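Local coordinates for protein O-methyltransferase, putative (Bacillus cereus, PDB 3DUL) that probably transfers a methyl group from S-adenosyl-L-methionine to a hydroxyl of an acceptor substrate, as an O-methyltransferase of the Rossmann-like class, at residues P44-F49 / L205-S210; A148-A153 / E192-E197; V200-L205 / G215-V220. All blocks are in the same frame, centred on the assembly; numbering follows the deposited sequence.

Overall arrangement
The three contacts gather round the C-terminal hairpin, strands 200-209 and 212-221, of this Rossmann-like methyltransferase. Contact 3 is the hairpin pairing itself. Contact 1 lays helix 44-57 against strand 200-209, shares L205 with contact 3 and touches it where F49 CE2 comes 3.6 Å from F216 CE2; their centres are about 14 Å apart. Contact 2 packs helix 146-155 against helix 188-195, its centre about 11 Å from that of contact 3, and meets it through I194 and V200. Contacts 1 and 2 do not touch. In contact 1 the Q46 side chain lies about 5 Å from that of S72, which binds S-adenosyl-L-homocysteine; Y149, another binding residue, lies on helix 146-155 but takes no part in contact 2.

Contact 1: residues P44-F49 / L205-S210; sequences PTQGKF and LQTVGS
L205 reaches F49 across the join between helix 44-57 and strand 200-209, an edge strand within this chain of the Rossmann-like methyltransferase sheet. The segment axes come within 7.3 Å and their directions differ by 133°. The L205 methyl CD1 lies 4.1 Å from F49 CZ, with the two side chains at about a right angle; the F49 ring also meets that of F216 on the next strand. T207, whose CA is 6.1 Å from that of Q46, makes the largest share of the contact, and its two branches part company. T207 CG2 lies 3.5 Å from Q46 CB, and Q46 continues beyond CB to hydrogen-bond D166 OD2 through NE2. The T207 hydroxyl OG1 lies anti to the backbone N (chi1 -168°), placed to form a short hydrogen bond of 2.6 Å with T45 OG1, the two side chains lying alongside and pointing oppositely. Both hydroxyls have further partners: T45 OG1 bonds S43 OG, and T207 OG1 bonds A204 O of the second subunit, so this buried polar pair links helix, strand and dimer interface. The V208 methyl CG1 stands 4.0 Å from T45 OG1, and V208 O receives S43 OG and a water. That water accepts from T45 N at 3.1 Å and donates to V208 O at 3.1 Å, bridging the first helical turn to the strand.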
ATOM      1  N   PRO B  44       8.419   7.214  -8.689  1.00 20.89           N
ATOM      2  CA  PRO B  44       9.261   7.078  -7.499  1.00 20.43           C
ATOM      3  C   PRO B  44       8.404   6.682  -6.289  1.00 19.26           C
ATOM      4  O   PRO B  44       8.847   5.909  -5.437  1.00 18.61           O
ATOM      5  CB  PRO B  44       9.860   8.473  -7.339  1.00 19.72           C
ATOM      6  CG  PRO B  44       9.981   8.944  -8.749  1.00 22.34           C
ATOM      7  CD  PRO B  44       8.675   8.498  -9.371  1.00 21.89           C
ATOM      8  N   THR B  45       7.187   7.222  -6.210  1.00 18.89           N
ATOM      9  CA  THR B  45       6.297   6.891  -5.093  1.00 17.63           C
ATOM     10  C   THR B  45       5.903   5.415  -5.127  1.00 18.24           C
ATOM     11  O   THR B  45       5.748   4.791  -4.076  1.00 17.45           O
ATOM     12  CB  THR B  45       5.017   7.784  -5.060  1.00 17.76           C
ATOM     13  OG1 THR B  45       4.429   7.863  -6.367  1.00 17.62           O
ATOM     14  CG2 THR B  45       5.354   9.189  -4.552  1.00 16.91           C
ATOM     15  N   GLN B  46       5.741   4.843  -6.319  1.00 16.95           N
ATOM     16  CA  GLN B  46       5.413   3.422  -6.398  1.00 16.31           C
ATOM     17  C   GLN B  46       6.658   2.603  -6.051  1.00 14.67           C
ATOM     18  O   GLN B  46       6.577   1.562  -5.402  1.00 13.64           O
ATOM     19  CB  GLN B  46       4.918   3.015  -7.790  1.00 16.66           C
ATOM     20  CG  GLN B  46       4.392   1.580  -7.781  1.00 19.84           C
ATOM     21  CD  GLN B  46       4.147   1.013  -9.159  1.00 22.53           C
ATOM     22  OE1 GLN B  46       5.068   0.897  -9.972  1.00 24.18           O
ATOM     23  NE2 GLN B  46       2.902   0.642  -9.426  1.00 22.00           N
ATOM     24  N   GLY B  47       7.818   3.070  -6.500  1.00 14.80           N
ATOM     25  CA  GLY B  47       9.049   2.368  -6.192  1.00 14.49           C
ATOM     26  C   GLY B  47       9.231   2.321  -4.683  1.00 14.39           C
ATOM     27  O   GLY B  47       9.564   1.284  -4.113  1.00 14.07           O
ATOM     28  N   LYS B  48       9.002   3.456  -4.037  1.00 13.02           N
ATOM     29  CA  LYS B  48       9.132   3.551  -2.589  1.00 15.84           C
ATOM     30  C   LYS B  48       8.144   2.578  -1.934  1.00 14.32           C
ATOM     31  O   LYS B  48       8.479   1.866  -0.983  1.00 13.97           O
ATOM     32  CB  LYS B  48       8.815   4.976  -2.148  1.00 18.91           C
ATOM     33  CG  LYS B  48       9.954   5.692  -1.484  1.00 26.96           C
ATOM     34  CD  LYS B  48      10.287   5.077  -0.141  1.00 28.73           C
ATOM     35  CE  LYS B  48      11.335   5.913   0.561  1.00 32.31           C
ATOM     36  NZ  LYS B  48      10.910   7.340   0.664  1.00 32.52           N
ATOM     37  N   PHE B  49       6.920   2.578  -2.444  1.00 15.09           N
ATOM     38  CA  PHE B  49       5.870   1.697  -1.939  1.00 15.31           C
ATOM     39  C   PHE B  49       6.357   0.258  -1.989  1.00 14.66           C
ATOM     40  O   PHE B  49       6.190  -0.514  -1.043  1.00 14.31           O
ATOM     41  CB  PHE B  49       4.612   1.835  -2.799  1.00 15.70           C
ATOM     42  CG  PHE B  49       3.542   0.835  -2.470  1.00 18.53           C
ATOM     43  CD1 PHE B  49       2.661   1.055  -1.418  1.00 19.66           C
ATOM     44  CD2 PHE B  49       3.421  -0.336  -3.212  1.00 17.40           C
ATOM     45  CE1 PHE B  49       1.669   0.121  -1.109  1.00 20.73           C
ATOM     46  CE2 PHE B  49       2.435  -1.275  -2.910  1.00 19.66           C
ATOM     47  CZ  PHE B  49       1.556  -1.041  -1.855  1.00 20.71           C
ATOM     48  N   LEU B 205      -5.138   0.227  -5.642  1.00 19.37           N
ATOM     49  CA  LEU B 205      -4.581   1.516  -5.255  1.00 21.48           C
ATOM     50  C   LEU B 205      -4.009   2.230  -6.475  1.00 21.46           C
ATOM     51  O   LEU B 205      -3.948   1.667  -7.562  1.00 21.19           O
ATOM     52  CB  LEU B 205      -3.435   1.303  -4.264  1.00 21.78           C
ATOM     53  CG  LEU B 205      -3.673   0.217  -3.223  1.00 23.70           C
ATOM     54  CD1 LEU B 205      -2.346  -0.354  -2.751  1.00 24.36           C
ATOM     55  CD2 LEU B 205      -4.482   0.805  -2.082  1.00 24.66           C
ATOM     56  N   GLN B 206      -3.584   3.469  -6.276  1.00 21.25           N
ATOM     57  CA  GLN B 206      -2.968   4.242  -7.345  1.00 23.28           C
ATOM     58  C   GLN B 206      -1.907   5.125  -6.700  1.00 24.32           C
ATOM     59  O   GLN B 206      -1.961   5.411  -5.500  1.00 23.46           O
ATOM     60  CB  GLN B 206      -4.003   5.113  -8.065  1.00 24.30           C
ATOM     61  CG  GLN B 206      -4.383   6.384  -7.320  1.00 29.55           C
ATOM     62  CD  GLN B 206      -5.362   7.259  -8.095  1.00 31.79           C
ATOM     63  OE1 GLN B 206      -5.650   8.391  -7.703  1.00 33.09           O
ATOM     64  NE2 GLN B 206      -5.882   6.732  -9.198  1.00 33.77           N
ATOM     65  N   THR B 207      -0.936   5.538  -7.500  1.00 23.87           N
ATOM     66  CA  THR B 207       0.133   6.404  -7.036  1.00 24.45           C
ATOM     67  C   THR B 207       0.474   7.272  -8.245  1.00 24.65           C
ATOM     68  O   THR B 207       0.290   6.832  -9.381  1.00 23.12           O
ATOM     69  CB  THR B 207       1.357   5.572  -6.592  1.00 25.84           C
ATOM     70  OG1 THR B 207       2.278   6.412  -5.890  1.00 28.95           O
ATOM     71  CG2 THR B 207       2.053   4.953  -7.795  1.00 24.47           C
ATOM     72  N   VAL B 208       0.941   8.497  -8.023  1.00 24.31           N
ATOM     73  CA  VAL B 208       1.258   9.365  -9.155  1.00 25.64           C
ATOM     74  C   VAL B 208       2.551   8.945  -9.831  1.00 25.71           C
ATOM     75  O   VAL B 208       3.422   8.349  -9.205  1.00 24.42           O
ATOM     76  CB  VAL B 208       1.386  10.851  -8.739  1.00 25.65           C
ATOM     77  CG1 VAL B 208       2.688  11.087  -7.988  1.00 25.71           C
ATOM     78  CG2 VAL B 208       1.310  11.736  -9.975  1.00 27.01           C
ATOM     79  N   GLY B 209       2.663   9.261 -11.118  1.00 26.68           N
ATOM     80  CA  GLY B 209       3.856   8.928 -11.872  1.00 29.39           C
ATOM     81  C   GLY B 209       4.207  10.067 -12.810  1.00 31.89           C
ATOM     82  O   GLY B 209       3.527  11.093 -12.824  1.00 32.56           O
ATOM     83  N   SER B 210       5.258   9.890 -13.604  1.00 34.18           N
ATOM     84  CA  SER B 210       5.684  10.923 -14.540  1.00 35.83           C
ATOM     85  C   SER B 210       4.614  11.251 -15.574  1.00 37.48           C
ATOM     86  O   SER B 210       4.360  12.423 -15.859  1.00 38.54           O
ATOM     87  CB  SER B 210       6.972  10.498 -15.246  1.00 35.32           C
ATOM     88  OG  SER B 210       6.810   9.261 -15.914  1.00 35.43           O
TER
HETATM   89  O   HOH W   1       6.065   9.492  -7.985  1.00 21.03           O

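Contact 2: residues A148-A153 / E192-E197; sequences AYFEWA and ELIAAE
F150 and I194 have the closest CA atoms across the contact, 8.5 Å apart, where helix 146-155 runs beside the last turn of helix 188-195; that helix ends at A195, and the chain leaves helical geometry at A196. This is helix packing centred on one aromatic ring. The F150 side chain, with CG anti to its own N (chi1 169°), reaches toward helix 188-195, and the methyl CD1 of I194 settles over the middle of one ring face. This CH-pi contact is close to perpendicular: CD1 is 3.3 Å from the ring centroid and only 6° off the normal, which leaves the methyl almost equally near all six ring carbons. E197, just beyond the helix end, brings its aliphatic CG to the ring edge, 3.9 Å from F150 CE2. L193 CD1 adds a looser apolar contact at 4.2 Å from F150 CD2. Farther out the contact is polar, and two carboxylates come close. E151, folded back at its second torsion (chi2 -59°), swings its carboxylate across to L193 and E197; its OE2 lies 3.6 Å from L193 CD2 and 3.5 Å from E197 OE1. R199 probably eases these like charges, since its backbone N donates to E197 OE2 and its guanidinium forms a long, weak ion pair with E151 OE1. Inward, L193 reaches back to P147, while helix 188-195 packs through I194 on the V200/A202/I217 face of the hairpin and helix 146-155 meets the V200 end of that face through F150 and L154.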
ATOM      1  N   ALA B 148      -2.632 -14.145 -17.268  1.00 19.30           N
ATOM      2  CA  ALA B 148      -1.713 -15.272 -17.213  1.00 18.66           C
ATOM      3  C   ALA B 148      -0.661 -15.131 -16.118  1.00 17.58           C
ATOM      4  O   ALA B 148      -0.416 -16.067 -15.359  1.00 16.30           O
ATOM      5  CB  ALA B 148      -1.019 -15.454 -18.556  1.00 19.20           C
ATOM      6  N   TYR B 149      -0.025 -13.967 -16.053  1.00 17.97           N
ATOM      7  CA  TYR B 149       1.019 -13.747 -15.059  1.00 17.75           C
ATOM      8  C   TYR B 149       0.470 -13.793 -13.638  1.00 17.31           C
ATOM      9  O   TYR B 149       1.162 -14.209 -12.711  1.00 17.23           O
ATOM     10  CB  TYR B 149       1.735 -12.421 -15.331  1.00 19.44           C
ATOM     11  CG  TYR B 149       2.501 -12.432 -16.647  1.00 21.51           C
ATOM     12  CD1 TYR B 149       2.722 -13.628 -17.336  1.00 23.32           C
ATOM     13  CD2 TYR B 149       2.984 -11.251 -17.209  1.00 24.29           C
ATOM     14  CE1 TYR B 149       3.398 -13.648 -18.560  1.00 25.12           C
ATOM     15  CE2 TYR B 149       3.667 -11.262 -18.436  1.00 25.07           C
ATOM     16  CZ  TYR B 149       3.866 -12.460 -19.102  1.00 25.04           C
ATOM     17  OH  TYR B 149       4.522 -12.479 -20.314  1.00 26.76           O
ATOM     18  N   PHE B 150      -0.777 -13.374 -13.471  1.00 17.72           N
ATOM     19  CA  PHE B 150      -1.386 -13.417 -12.147  1.00 18.75           C
ATOM     20  C   PHE B 150      -1.541 -14.872 -11.722  1.00 18.15           C
ATOM     21  O   PHE B 150      -1.157 -15.242 -10.612  1.00 16.48           O
ATOM     22  CB  PHE B 150      -2.752 -12.741 -12.140  1.00 20.78           C
ATOM     23  CG  PHE B 150      -3.532 -12.997 -10.880  1.00 26.01           C
ATOM     24  CD1 PHE B 150      -3.136 -12.423  -9.680  1.00 25.39           C
ATOM     25  CD2 PHE B 150      -4.631 -13.853 -10.887  1.00 26.48           C
ATOM     26  CE1 PHE B 150      -3.821 -12.700  -8.497  1.00 28.77           C
ATOM     27  CE2 PHE B 150      -5.322 -14.138  -9.712  1.00 29.63           C
ATOM     28  CZ  PHE B 150      -4.914 -13.559  -8.513  1.00 29.49           C
ATOM     29  N   GLU B 151      -2.109 -15.699 -12.600  1.00 17.16           N
ATOM     30  CA  GLU B 151      -2.294 -17.114 -12.283  1.00 18.06           C
ATOM     31  C   GLU B 151      -0.955 -17.789 -12.024  1.00 16.42           C
ATOM     32  O   GLU B 151      -0.840 -18.640 -11.138  1.00 14.65           O
ATOM     33  CB  GLU B 151      -3.041 -17.837 -13.417  1.00 19.54           C
ATOM     34  CG  GLU B 151      -4.528 -17.503 -13.516  1.00 22.75           C
ATOM     35  CD  GLU B 151      -5.299 -17.823 -12.246  1.00 23.61           C
ATOM     36  OE1 GLU B 151      -5.125 -18.934 -11.700  1.00 25.73           O
ATOM     37  OE2 GLU B 151      -6.085 -16.965 -11.792  1.00 29.87           O
ATOM     38  N   TRP B 152       0.070 -17.416 -12.790  1.00 14.77           N
ATOM     39  CA  TRP B 152       1.381 -18.002 -12.567  1.00 13.13           C
ATOM     40  C   TRP B 152       1.986 -17.497 -11.253  1.00 11.33           C
ATOM     41  O   TRP B 152       2.698 -18.232 -10.581  1.00 13.67           O
ATOM     42  CB  TRP B 152       2.333 -17.716 -13.743  1.00 14.37           C
ATOM     43  CG  TRP B 152       2.367 -18.875 -14.709  1.00 15.62           C
ATOM     44  CD1 TRP B 152       1.653 -19.004 -15.874  1.00 18.36           C
ATOM     45  CD2 TRP B 152       3.059 -20.118 -14.527  1.00 17.75           C
ATOM     46  NE1 TRP B 152       1.855 -20.255 -16.418  1.00 19.19           N
ATOM     47  CE2 TRP B 152       2.714 -20.956 -15.613  1.00 19.98           C
ATOM     48  CE3 TRP B 152       3.936 -20.607 -13.546  1.00 18.07           C
ATOM     49  CZ2 TRP B 152       3.217 -22.258 -15.745  1.00 19.87           C
ATOM     50  CZ3 TRP B 152       4.435 -21.902 -13.679  1.00 18.96           C
ATOM     51  CH2 TRP B 152       4.071 -22.712 -14.773  1.00 21.21           C
ATOM     52  N   ALA B 153       1.699 -16.249 -10.897  1.00 13.56           N
ATOM     53  CA  ALA B 153       2.205 -15.680  -9.633  1.00 13.23           C
ATOM     54  C   ALA B 153       1.669 -16.542  -8.489  1.00 14.17           C
ATOM     55  O   ALA B 153       2.419 -16.975  -7.603  1.00 12.68           O
ATOM     56  CB  ALA B 153       1.715 -14.248  -9.474  1.00 11.94           C
ATOM     57  N   GLU B 192     -12.178  -8.793 -12.313  1.00 30.30           N
ATOM     58  CA  GLU B 192     -13.262  -9.751 -12.159  1.00 31.04           C
ATOM     59  C   GLU B 192     -12.611 -11.116 -12.007  1.00 29.12           C
ATOM     60  O   GLU B 192     -13.106 -11.983 -11.286  1.00 29.65           O
ATOM     61  CB  GLU B 192     -14.179  -9.716 -13.384  1.00 33.02           C
ATOM     62  CG  GLU B 192     -15.176  -8.572 -13.353  1.00 36.00           C
ATOM     63  CD  GLU B 192     -15.816  -8.317 -14.699  1.00 37.48           C
ATOM     64  OE1 GLU B 192     -16.077  -9.297 -15.427  1.00 40.00           O
ATOM     65  OE2 GLU B 192     -16.069  -7.138 -15.024  1.00 37.69           O
ATOM     66  N   LEU B 193     -11.481 -11.281 -12.686  1.00 26.90           N
ATOM     67  CA  LEU B 193     -10.704 -12.511 -12.634  1.00 26.71           C
ATOM     68  C   LEU B 193     -10.261 -12.676 -11.183  1.00 26.23           C
ATOM     69  O   LEU B 193     -10.454 -13.730 -10.577  1.00 25.69           O
ATOM     70  CB  LEU B 193      -9.466 -12.382 -13.524  1.00 26.27           C
ATOM     71  CG  LEU B 193      -8.606 -13.599 -13.882  1.00 26.90           C
ATOM     72  CD1 LEU B 193      -7.202 -13.119 -14.154  1.00 26.22           C
ATOM     73  CD2 LEU B 193      -8.592 -14.627 -12.775  1.00 27.98           C
ATOM     74  N   ILE B 194      -9.666 -11.615 -10.639  1.00 26.06           N
ATOM     75  CA  ILE B 194      -9.186 -11.614  -9.256  1.00 25.90           C
ATOM     76  C   ILE B 194     -10.340 -11.896  -8.302  1.00 26.03           C
ATOM     77  O   ILE B 194     -10.219 -12.713  -7.390  1.00 24.03           O
ATOM     78  CB  ILE B 194      -8.577 -10.249  -8.860  1.00 26.97           C
ATOM     79  CG1 ILE B 194      -7.516  -9.825  -9.875  1.00 27.72           C
ATOM     80  CG2 ILE B 194      -7.961 -10.345  -7.471  1.00 25.63           C
ATOM     81  CD1 ILE B 194      -6.336 -10.751  -9.947  1.00 28.26           C
ATOM     82  N   ALA B 195     -11.454 -11.202  -8.512  1.00 27.28           N
ATOM     83  CA  ALA B 195     -12.636 -11.392  -7.681  1.00 30.32           C
ATOM     84  C   ALA B 195     -13.082 -12.846  -7.779  1.00 31.37           C
ATOM     85  O   ALA B 195     -13.624 -13.410  -6.829  1.00 32.75           O
ATOM     86  CB  ALA B 195     -13.753 -10.471  -8.146  1.00 31.78           C
ATOM     87  N   ALA B 196     -12.834 -13.453  -8.935  1.00 31.24           N
ATOM     88  CA  ALA B 196     -13.213 -14.841  -9.168  1.00 30.87           C
ATOM     89  C   ALA B 196     -12.152 -15.815  -8.669  1.00 30.34           C
ATOM     90  O   ALA B 196     -12.252 -17.020  -8.909  1.00 29.39           O
ATOM     91  CB  ALA B 196     -13.471 -15.068 -10.656  1.00 31.74           C
ATOM     92  N   GLU B 197     -11.137 -15.291  -7.982  1.00 28.34           N
ATOM     93  CA  GLU B 197     -10.065 -16.123  -7.447  1.00 27.48           C
ATOM     94  C   GLU B 197     -10.105 -16.164  -5.917  1.00 27.14           C
ATOM     95  O   GLU B 197      -9.584 -15.273  -5.244  1.00 27.66           O
ATOM     96  CB  GLU B 197      -8.703 -15.606  -7.914  1.00 26.41           C
ATOM     97  CG  GLU B 197      -7.534 -16.403  -7.370  1.00 26.38           C
ATOM     98  CD  GLU B 197      -7.653 -17.890  -7.644  1.00 28.04           C
ATOM     99  OE1 GLU B 197      -7.421 -18.315  -8.800  1.00 28.17           O
ATOM    100  OE2 GLU B 197      -7.986 -18.637  -6.702  1.00 25.17           O
TER

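Contact 3: residues V200-L205 / G215-V220; sequences VSATAL and GFIMAV
A202 and A219 face each other at the apolar centre of the antiparallel hairpin of strands 200-209 and 212-221. Strand 212-221, inserted antiparallel between 162-170 and 200-209, gives the 3-2-1-4-5-7-6 order of class I S-adenosylmethionine-dependent methyltransferases. The two alanine CB atoms are 3.4 Å apart, tight for two carbons, in a non-hydrogen-bonded pair. I217 turns CD1 to within 3.6 Å of A202 CB on the sheet face covered by I194 of helix 188-195. Helix 44-57 covers the other side, where L205 meets F216 and selenomethionine M218. The F216 side chain, with CG between its backbone N and carbonyl carbon (chi1 61°), brings its ring face against L205. L205 CB makes a CH-pi contact over that face, offset toward the rim and 4.1 Å from the centroid; L205 CD1 packs 3.5 Å from F216 CE2 and 4.0 Å from M218 CB. Outward, T203 OG1 hydrogen-bonds T45 O of the second subunit. Three hydrogen-bonded pairs, S201 with V220, T203 with M218 and L205 with F216, tie the backbones with six bonds. L205 N gives its hydrogen to F216 O over 2.8 Å, nearly straight at 174°.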
ATOM      1  N   VAL B 200      -7.077 -15.608  -3.108  1.00 19.85           N
ATOM      2  CA  VAL B 200      -6.473 -14.319  -2.787  1.00 18.77           C
ATOM      3  C   VAL B 200      -7.481 -13.298  -2.281  1.00 17.82           C
ATOM      4  O   VAL B 200      -8.679 -13.392  -2.547  1.00 19.52           O
ATOM      5  CB  VAL B 200      -5.762 -13.697  -4.016  1.00 18.45           C
ATOM      6  CG1 VAL B 200      -4.806 -14.699  -4.632  1.00 15.94           C
ATOM      7  CG2 VAL B 200      -6.786 -13.233  -5.030  1.00 20.12           C
ATOM      8  N   SER B 201      -6.977 -12.318  -1.542  1.00 17.17           N
ATOM      9  CA  SER B 201      -7.782 -11.227  -1.013  1.00 18.02           C
ATOM     10  C   SER B 201      -7.047 -10.002  -1.552  1.00 17.67           C
ATOM     11  O   SER B 201      -5.833  -9.915  -1.403  1.00 18.00           O
ATOM     12  CB  SER B 201      -7.741 -11.239   0.518  1.00 17.29           C
ATOM     13  OG  SER B 201      -8.559 -10.217   1.044  1.00 21.45           O
ATOM     14  N   ALA B 202      -7.755  -9.063  -2.166  1.00 16.68           N
ATOM     15  CA  ALA B 202      -7.068  -7.914  -2.737  1.00 17.92           C
ATOM     16  C   ALA B 202      -7.795  -6.590  -2.692  1.00 17.08           C
ATOM     17  O   ALA B 202      -8.989  -6.524  -2.422  1.00 17.68           O
ATOM     18  CB  ALA B 202      -6.696  -8.222  -4.190  1.00 19.64           C
ATOM     19  N   THR B 203      -7.042  -5.527  -2.965  1.00 15.57           N
ATOM     20  CA  THR B 203      -7.579  -4.182  -3.041  1.00 14.93           C
ATOM     21  C   THR B 203      -6.871  -3.500  -4.211  1.00 15.65           C
ATOM     22  O   THR B 203      -5.926  -4.057  -4.788  1.00 15.97           O
ATOM     23  CB  THR B 203      -7.352  -3.372  -1.730  1.00 17.24           C
ATOM     24  OG1 THR B 203      -8.056  -2.131  -1.822  1.00 16.60           O
ATOM     25  CG2 THR B 203      -5.874  -3.088  -1.507  1.00 15.07           C
ATOM     26  N   ALA B 204      -7.343  -2.319  -4.582  1.00 16.30           N
ATOM     27  CA  ALA B 204      -6.741  -1.578  -5.682  1.00 18.86           C
ATOM     28  C   ALA B 204      -6.318  -0.202  -5.203  1.00 18.78           C
ATOM     29  O   ALA B 204      -7.048   0.460  -4.466  1.00 19.33           O
ATOM     30  CB  ALA B 204      -7.724  -1.456  -6.837  1.00 19.07           C
ATOM     31  N   LEU B 205      -5.138   0.227  -5.642  1.00 19.37           N
ATOM     32  CA  LEU B 205      -4.581   1.516  -5.255  1.00 21.48           C
ATOM     33  C   LEU B 205      -4.009   2.230  -6.475  1.00 21.46           C
ATOM     34  O   LEU B 205      -3.948   1.667  -7.562  1.00 21.19           O
ATOM     35  CB  LEU B 205      -3.435   1.303  -4.264  1.00 21.78           C
ATOM     36  CG  LEU B 205      -3.673   0.217  -3.223  1.00 23.70           C
ATOM     37  CD1 LEU B 205      -2.346  -0.354  -2.751  1.00 24.36           C
ATOM     38  CD2 LEU B 205      -4.482   0.805  -2.082  1.00 24.66           C
ATOM     39  N   GLY B 215      -2.120   2.706 -11.781  1.00 28.05           N
ATOM     40  CA  GLY B 215      -3.143   1.940 -11.094  1.00 26.56           C
ATOM     41  C   GLY B 215      -2.610   0.546 -10.834  1.00 25.64           C
ATOM     42  O   GLY B 215      -1.985  -0.047 -11.714  1.00 26.11           O
ATOM     43  N   PHE B 216      -2.818   0.011  -9.632  1.00 22.40           N
ATOM     44  CA  PHE B 216      -2.338  -1.338  -9.355  1.00 20.22           C
ATOM     45  C   PHE B 216      -3.124  -2.088  -8.291  1.00 18.86           C
ATOM     46  O   PHE B 216      -3.815  -1.494  -7.471  1.00 19.57           O
ATOM     47  CB  PHE B 216      -0.848  -1.328  -8.977  1.00 18.62           C
ATOM     48  CG  PHE B 216      -0.525  -0.521  -7.748  1.00 18.60           C
ATOM     49  CD1 PHE B 216      -0.358   0.857  -7.823  1.00 18.53           C
ATOM     50  CD2 PHE B 216      -0.367  -1.145  -6.519  1.00 18.90           C
ATOM     51  CE1 PHE B 216      -0.035   1.608  -6.688  1.00 20.46           C
ATOM     52  CE2 PHE B 216      -0.045  -0.404  -5.373  1.00 20.90           C
ATOM     53  CZ  PHE B 216       0.122   0.972  -5.459  1.00 18.22           C
ATOM     54  N   ILE B 217      -3.021  -3.408  -8.334  1.00 18.63           N
ATOM     55  CA  ILE B 217      -3.706  -4.261  -7.370  1.00 18.79           C
ATOM     56  C   ILE B 217      -2.700  -4.736  -6.329  1.00 16.47           C
ATOM     57  O   ILE B 217      -1.532  -4.953  -6.630  1.00 15.19           O
ATOM     58  CB  ILE B 217      -4.310  -5.516  -8.043  1.00 19.45           C
ATOM     59  CG1 ILE B 217      -5.047  -6.365  -7.003  1.00 23.30           C
ATOM     60  CG2 ILE B 217      -3.211  -6.347  -8.678  1.00 21.50           C
ATOM     61  CD1 ILE B 217      -5.461  -7.736  -7.494  1.00 24.95           C
HETATM   62  N   MSE B 218      -3.156  -4.862  -5.090  1.00 15.52           N
HETATM   63  CA  MSE B 218      -2.309  -5.373  -4.035  1.00 13.64           C
HETATM   64  C   MSE B 218      -3.103  -6.561  -3.512  1.00 14.17           C
HETATM   65  O   MSE B 218      -4.242  -6.395  -3.080  1.00 14.94           O
HETATM   66  CB  MSE B 218      -2.120  -4.350  -2.910  1.00 14.92           C
HETATM   67  CG  MSE B 218      -1.319  -4.911  -1.758  1.00 20.47           C
HETATM   68 SE   MSE B 218      -1.069  -3.662  -0.299  1.00 30.02          SE
HETATM   69  CE  MSE B 218      -2.561  -4.209   0.831  1.00 27.07           C
ATOM     70  N   ALA B 219      -2.521  -7.750  -3.568  1.00 12.92           N
ATOM     71  CA  ALA B 219      -3.217  -8.936  -3.095  1.00 14.46           C
ATOM     72  C   ALA B 219      -2.369  -9.788  -2.164  1.00 15.00           C
ATOM     73  O   ALA B 219      -1.137  -9.759  -2.219  1.00 15.71           O
ATOM     74  CB  ALA B 219      -3.669  -9.772  -4.285  1.00 14.53           C
ATOM     75  N   VAL B 220      -3.036 -10.550  -1.302  1.00 12.94           N
ATOM     76  CA  VAL B 220      -2.339 -11.446  -0.392  1.00 13.07           C
ATOM     77  C   VAL B 220      -2.934 -12.841  -0.559  1.00 11.74           C
ATOM     78  O   VAL B 220      -4.155 -13.008  -0.529  1.00 15.17           O
ATOM     79  CB  VAL B 220      -2.491 -11.014   1.082  1.00 13.27           C
ATOM     80  CG1 VAL B 220      -1.688 -11.951   1.969  1.00 13.76           C
ATOM     81  CG2 VAL B 220      -2.010  -9.580   1.257  1.00 15.73           C
TER